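Local coordinates for protein dextranase (PDB 6NZS) that catalyses the endohydrolysis of alpha-1,6-glucosidic linkages in dextran as a member of glycoside hydrolase family 49, at residues W13-A18 against D29-S34; F54-I59 against M85-F90. All coordinates share one frame; numbering follows the deposited sequence.

Both contacts lie in the N-terminal Ig-like domain of the family 49 enzyme, and their centres are about 10 Å apart. Both segments of contact 1 precede both segments of contact 2 in the sequence. Contact 1 joins a loop to strand 31-33, which forms a two-stranded parallel sheet with strand 18-20. Contact 2 pairs strand 51-58 with strand 84-92 deeper inside the protein. The two meet directly. His-15 NE2 lies 2.7 Å from Tyr-56 OH and Ser-34 OG lies 2.7 Å from Ser-86 OG, both probable hydrogen bonds. Ala-18 also packs on Phe-54. The small parallel sheet is thereby joined to the larger strand system of the same domain.

Contact 1 of 2, residues W13-A18 against D29-S34; sequences WWHDNA and DEVRRS
Arg-33 runs past Ala-18 to the indole of Trp-14. Its CB starts beside the methyl group of Ala-18, with the two CB atoms 4.1 Å apart. CG lies anti to the backbone N (chi1 175°), and the chain runs extended from there to NE, which carries the guanidinium to the far edge of the indole. NE is 4.1 Å from Trp-14 CH2. CZ stands close to both CH2 and CZ2. NH1 comes nearest, 3.7 Å from Trp-14 CZ2 and in the ring plane. The two flat groups are 74° apart, and the indole edge points at the guanidinium face. The remaining nitrogen, NH2, forms a salt bridge with Asp-38.

Asn-17 makes the polar link. Its ND2 donates to Asp-29 O at 2.8 Å in a nearly straight bond (168°). The acceptor lies in the amide plane, but ND2 itself sits above the carbonyl plane of Asp-29. ND2 is also hydrogen-bonded to Thr-236. The backbone O of Asn-17 accepts from Val-31 N at 3.2 Å.

A type I turn from His-15 to Ala-18, closed by Ala-18 N and His-15 O, leads into this pairing. Ala-18 and Val-31 then form a parallel beta bridge, with both side chains on one face. Ala-18 CA makes a CA-H...O contact of 3.2 Å with Val-31 O. A methyl of Val-31 lies over one face of the His-15 imidazole, toward its rim, with CG2 4.1 Å from ND1. On its other nitrogen, His-15 NE2 is bonded to Tyr-56 OH.

One backbone bond and one side-chain bond, both made by Asn-17, thus tie the turn to the start of the short parallel sheet, while the charge of Arg-33 is met by Asp-38 and its contact with Trp-14 is one of packing.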
# COMPACT_ATOMS: atom_id res chain seq x y z
N TRP A 13 5.16 -18.00 -14.70
CA TRP A 13 6.42 -17.69 -15.35
C TRP A 13 7.57 -17.87 -14.38
O TRP A 13 7.38 -18.04 -13.17
CB TRP A 13 6.43 -16.27 -15.94
CG TRP A 13 6.09 -15.21 -14.94
CD1 TRP A 13 6.96 -14.56 -14.11
CD2 TRP A 13 4.78 -14.69 -14.65
NE1 TRP A 13 6.28 -13.66 -13.33
CE2 TRP A 13 4.94 -13.72 -13.64
CE3 TRP A 13 3.50 -14.94 -15.16
CZ2 TRP A 13 3.87 -12.99 -13.12
CZ3 TRP A 13 2.42 -14.24 -14.64
CH2 TRP A 13 2.62 -13.27 -13.62
N TRP A 14 8.79 -17.82 -14.92
CA TRP A 14 10.00 -17.99 -14.15
C TRP A 14 10.99 -16.92 -14.59
O TRP A 14 10.75 -16.17 -15.53
CB TRP A 14 10.59 -19.39 -14.38
CG TRP A 14 11.54 -19.81 -13.33
CD1 TRP A 14 12.90 -19.93 -13.45
CD2 TRP A 14 11.22 -20.20 -11.99
NE1 TRP A 14 13.44 -20.35 -12.26
CE2 TRP A 14 12.43 -20.52 -11.35
CE3 TRP A 14 10.02 -20.29 -11.27
CZ2 TRP A 14 12.49 -20.94 -10.02
CZ3 TRP A 14 10.08 -20.71 -9.95
CH2 TRP A 14 11.31 -21.03 -9.34
N HIS A 15 12.12 -16.85 -13.88
CA HIS A 15 13.25 -16.01 -14.28
C HIS A 15 14.50 -16.87 -14.21
O HIS A 15 14.92 -17.28 -13.12
CB HIS A 15 13.40 -14.80 -13.36
CG HIS A 15 12.27 -13.82 -13.48
ND1 HIS A 15 12.21 -12.86 -14.47
CD2 HIS A 15 11.14 -13.68 -12.74
CE1 HIS A 15 11.10 -12.16 -14.32
NE2 HIS A 15 10.43 -12.64 -13.29
N ASP A 16 15.11 -17.15 -15.37
CA ASP A 16 16.30 -17.99 -15.39
C ASP A 16 17.51 -17.28 -14.80
O ASP A 16 18.50 -17.94 -14.47
CB ASP A 16 16.59 -18.49 -16.80
CG ASP A 16 15.57 -19.50 -17.30
OD1 ASP A 16 14.83 -20.08 -16.47
OD2 ASP A 16 15.51 -19.72 -18.52
N ASN A 17 17.45 -15.96 -14.67
CA ASN A 17 18.47 -15.15 -14.04
C ASN A 17 18.19 -14.91 -12.55
O ASN A 17 18.72 -13.95 -11.97
CB ASN A 17 18.62 -13.82 -14.78
CG ASN A 17 17.32 -13.02 -14.81
OD1 ASN A 17 16.23 -13.58 -14.91
ND2 ASN A 17 17.44 -11.71 -14.75
N ALA A 18 17.38 -15.76 -11.93
CA ALA A 18 17.08 -15.62 -10.51
C ALA A 18 18.29 -15.96 -9.66
O ALA A 18 19.13 -16.80 -10.03
CB ALA A 18 15.93 -16.55 -10.13
N ASP A 29 21.42 -7.59 -13.82
CA ASP A 29 20.80 -8.61 -14.65
C ASP A 29 20.25 -9.78 -13.85
O ASP A 29 20.04 -10.86 -14.41
CB ASP A 29 21.80 -9.11 -15.70
CG ASP A 29 23.07 -9.69 -15.07
OD1 ASP A 29 23.29 -9.51 -13.85
OD2 ASP A 29 23.86 -10.32 -15.81
N GLU A 30 20.02 -9.60 -12.55
CA GLU A 30 19.54 -10.65 -11.66
C GLU A 30 18.19 -10.26 -11.07
O GLU A 30 17.85 -9.08 -10.96
CB GLU A 30 20.54 -10.89 -10.52
CG GLU A 30 21.89 -11.42 -10.99
CD GLU A 30 22.90 -11.53 -9.86
OE1 GLU A 30 22.68 -10.92 -8.80
OE2 GLU A 30 23.92 -12.24 -10.05
N VAL A 31 17.42 -11.28 -10.68
CA VAL A 31 16.15 -11.10 -9.98
C VAL A 31 16.22 -11.87 -8.67
O VAL A 31 16.56 -13.05 -8.66
CB VAL A 31 14.96 -11.60 -10.82
CG1 VAL A 31 13.66 -11.46 -10.04
CG2 VAL A 31 14.87 -10.85 -12.15
N ARG A 32 15.89 -11.20 -7.56
CA ARG A 32 15.92 -11.86 -6.26
C ARG A 32 14.76 -12.85 -6.13
O ARG A 32 13.60 -12.46 -6.26
CB ARG A 32 15.85 -10.83 -5.13
CG ARG A 32 16.42 -11.35 -3.81
CD ARG A 32 16.12 -10.41 -2.63
NE ARG A 32 16.57 -9.03 -2.83
CZ ARG A 32 17.80 -8.58 -2.59
NH1 ARG A 32 18.74 -9.41 -2.13
NH2 ARG A 32 18.09 -7.30 -2.81
N ARG A 33 15.08 -14.11 -5.87
CA ARG A 33 14.10 -15.16 -5.66
C ARG A 33 13.89 -15.32 -4.16
O ARG A 33 14.83 -15.19 -3.37
CB ARG A 33 14.62 -16.48 -6.23
CG ARG A 33 13.72 -17.68 -5.94
CD ARG A 33 14.24 -18.94 -6.59
NE ARG A 33 13.54 -20.10 -6.05
CZ ARG A 33 13.84 -21.35 -6.35
NH1 ARG A 33 14.83 -21.61 -7.20
NH2 ARG A 33 13.16 -22.34 -5.79
N SER A 34 12.65 -15.62 -3.75
CA SER A 34 12.40 -15.87 -2.33
C SER A 34 13.22 -17.04 -1.81
O SER A 34 13.21 -18.13 -2.38
CB SER A 34 10.92 -16.17 -2.09
OG SER A 34 10.68 -16.46 -0.71

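Contact 2 of 2, residues F54-I59 against M85-F90; sequences FTYMSI and MSWSSF
The indole of Trp-87 carries Tyr-56 CB on one face, 3.4 Å from the centroid of its six-membered ring. This is a CH-pi contact, almost straight above the ring. Ser-58 N and Met-85 O lie at the indole edge. The phenol ring of Tyr-56 lies nearly parallel to the indole but displaced, with little overlap: its centroid is 5.0 Å from that of the five-membered ring, with planes at 24°. The edge of Phe-54, at CD2, points at the centre of the Tyr-56 face. Outside the pair, Phe-189 meets the Trp-87 ring, and the Tyr-56 hydroxyl is bonded to Trp-13 NE1 besides His-15.

Trp-87 CG lies between the backbone N and the carbonyl carbon (chi1 77°), which turns the indole across toward Tyr-56. With an alanine in place of this tryptophan, Tyr-56 CB is likely to lose the ring face it rests on, and a gap would probably open beside Ser-58.

Strand 51-58 and strand 84-92 run antiparallel as neighbours in the N-terminal Ig-like domain. Tyr-56 and Trp-87 are a hydrogen-bonded pair: Tyr-56 N donates to Trp-87 O at 2.8 Å, and Trp-87 N returns to Tyr-56 O at 3.0 Å. Ser-58 and Met-85 make the next hydrogen-bonded pair. Met-57 and Ser-86 form the non-hydrogen-bonded pair between them, and Met-57 CG lies 3.5 Å from the OG of Ser-86, whose hydroxyl is bonded to Ser-34. Strand 84-92 also pairs in parallel with strand 176-192.

Phe-54 O accepts from Ser-88 OG at 2.8 Å, with the donor above the carbonyl plane, and probably also from a water 2.8 Å from Phe-54 O. That water accepts in turn from Ser-89 N, 2.9 Å from its oxygen.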
# COMPACT_ATOMS: atom_id res chain seq x y z
N PHE A 54 6.97 -18.09 -10.19
CA PHE A 54 8.09 -17.47 -9.50
C PHE A 54 7.62 -16.74 -8.25
O PHE A 54 6.55 -16.12 -8.24
CB PHE A 54 8.76 -16.46 -10.43
CG PHE A 54 10.12 -16.05 -9.97
CD1 PHE A 54 11.20 -16.91 -10.13
CD2 PHE A 54 10.34 -14.83 -9.35
CE1 PHE A 54 12.47 -16.56 -9.70
CE2 PHE A 54 11.61 -14.46 -8.93
CZ PHE A 54 12.67 -15.32 -9.10
N THR A 55 8.43 -16.82 -7.19
CA THR A 55 8.20 -16.01 -6.00
C THR A 55 9.36 -15.02 -5.89
O THR A 55 10.50 -15.42 -5.64
CB THR A 55 8.06 -16.85 -4.73
OG1 THR A 55 7.01 -17.81 -4.91
CG2 THR A 55 7.72 -15.96 -3.54
N TYR A 56 9.04 -13.75 -6.08
CA TYR A 56 9.97 -12.64 -5.91
C TYR A 56 10.20 -12.37 -4.43
O TYR A 56 9.46 -12.83 -3.57
CB TYR A 56 9.36 -11.37 -6.51
CG TYR A 56 9.04 -11.50 -7.98
CD1 TYR A 56 10.03 -11.29 -8.94
CD2 TYR A 56 7.76 -11.83 -8.42
CE1 TYR A 56 9.76 -11.42 -10.29
CE2 TYR A 56 7.48 -11.95 -9.77
CZ TYR A 56 8.48 -11.75 -10.70
OH TYR A 56 8.21 -11.88 -12.05
N MET A 57 11.24 -11.59 -4.13
CA MET A 57 11.48 -11.19 -2.75
C MET A 57 12.14 -9.81 -2.68
O MET A 57 13.06 -9.51 -3.45
CB MET A 57 12.33 -12.21 -1.97
CG MET A 57 12.41 -11.91 -0.47
SD MET A 57 13.28 -13.19 0.47
CE MET A 57 14.95 -12.89 -0.06
N SER A 58 11.65 -8.99 -1.76
CA SER A 58 12.23 -7.68 -1.46
C SER A 58 12.77 -7.70 -0.04
O SER A 58 12.17 -8.33 0.85
CB SER A 58 11.15 -6.60 -1.59
OG SER A 58 11.58 -5.37 -1.06
N ILE A 59 13.91 -7.06 0.17
CA ILE A 59 14.50 -6.94 1.51
C ILE A 59 14.79 -5.47 1.77
O ILE A 59 14.91 -4.66 0.83
CB ILE A 59 15.76 -7.82 1.67
CG1 ILE A 59 16.95 -7.27 0.88
CG2 ILE A 59 15.47 -9.25 1.26
CD1 ILE A 59 18.26 -8.05 1.13
N MET A 85 9.87 -9.49 2.37
CA MET A 85 8.55 -9.63 1.78
C MET A 85 8.67 -10.38 0.46
O MET A 85 9.27 -9.87 -0.49
CB MET A 85 7.87 -8.27 1.57
CG MET A 85 6.49 -8.39 0.91
SD MET A 85 5.52 -6.86 0.94
CE MET A 85 5.10 -6.79 2.68
N SER A 86 8.12 -11.59 0.42
CA SER A 86 8.08 -12.38 -0.80
C SER A 86 6.69 -12.28 -1.41
O SER A 86 5.70 -12.07 -0.70
CB SER A 86 8.37 -13.86 -0.52
OG SER A 86 9.68 -14.05 -0.01
N TRP A 87 6.61 -12.41 -2.73
CA TRP A 87 5.30 -12.39 -3.38
C TRP A 87 5.37 -13.15 -4.69
O TRP A 87 6.40 -13.15 -5.37
CB TRP A 87 4.77 -10.97 -3.61
CG TRP A 87 5.39 -10.24 -4.78
CD1 TRP A 87 4.89 -10.14 -6.04
CD2 TRP A 87 6.63 -9.52 -4.77
NE1 TRP A 87 5.74 -9.39 -6.83
CE2 TRP A 87 6.82 -9.01 -6.07
CE3 TRP A 87 7.61 -9.27 -3.80
CZ2 TRP A 87 7.93 -8.25 -6.42
CZ3 TRP A 87 8.72 -8.52 -4.15
CH2 TRP A 87 8.88 -8.03 -5.45
N SER A 88 4.26 -13.80 -5.04
CA SER A 88 4.15 -14.55 -6.28
C SER A 88 2.88 -14.11 -6.98
O SER A 88 1.80 -14.10 -6.37
CB SER A 88 4.09 -16.06 -6.00
OG SER A 88 3.99 -16.79 -7.20
N SER A 89 3.00 -13.76 -8.26
CA SER A 89 1.87 -13.45 -9.12
C SER A 89 1.66 -14.55 -10.14
O SER A 89 2.60 -15.19 -10.61
CB SER A 89 2.10 -12.14 -9.88
OG SER A 89 2.00 -11.03 -8.99
N PHE A 90 0.40 -14.77 -10.48
CA PHE A 90 0.06 -15.61 -11.63
C PHE A 90 -1.28 -15.13 -12.15
O PHE A 90 -2.01 -14.41 -11.47
CB PHE A 90 0.04 -17.11 -11.28
CG PHE A 90 -0.93 -17.49 -10.18
CD1 PHE A 90 -2.26 -17.76 -10.47
CD2 PHE A 90 -0.50 -17.60 -8.87
CE1 PHE A 90 -3.15 -18.11 -9.46
CE2 PHE A 90 -1.38 -17.96 -7.86
CZ PHE A 90 -2.70 -18.22 -8.15
O HOH W 1 5.28 -14.34 -9.97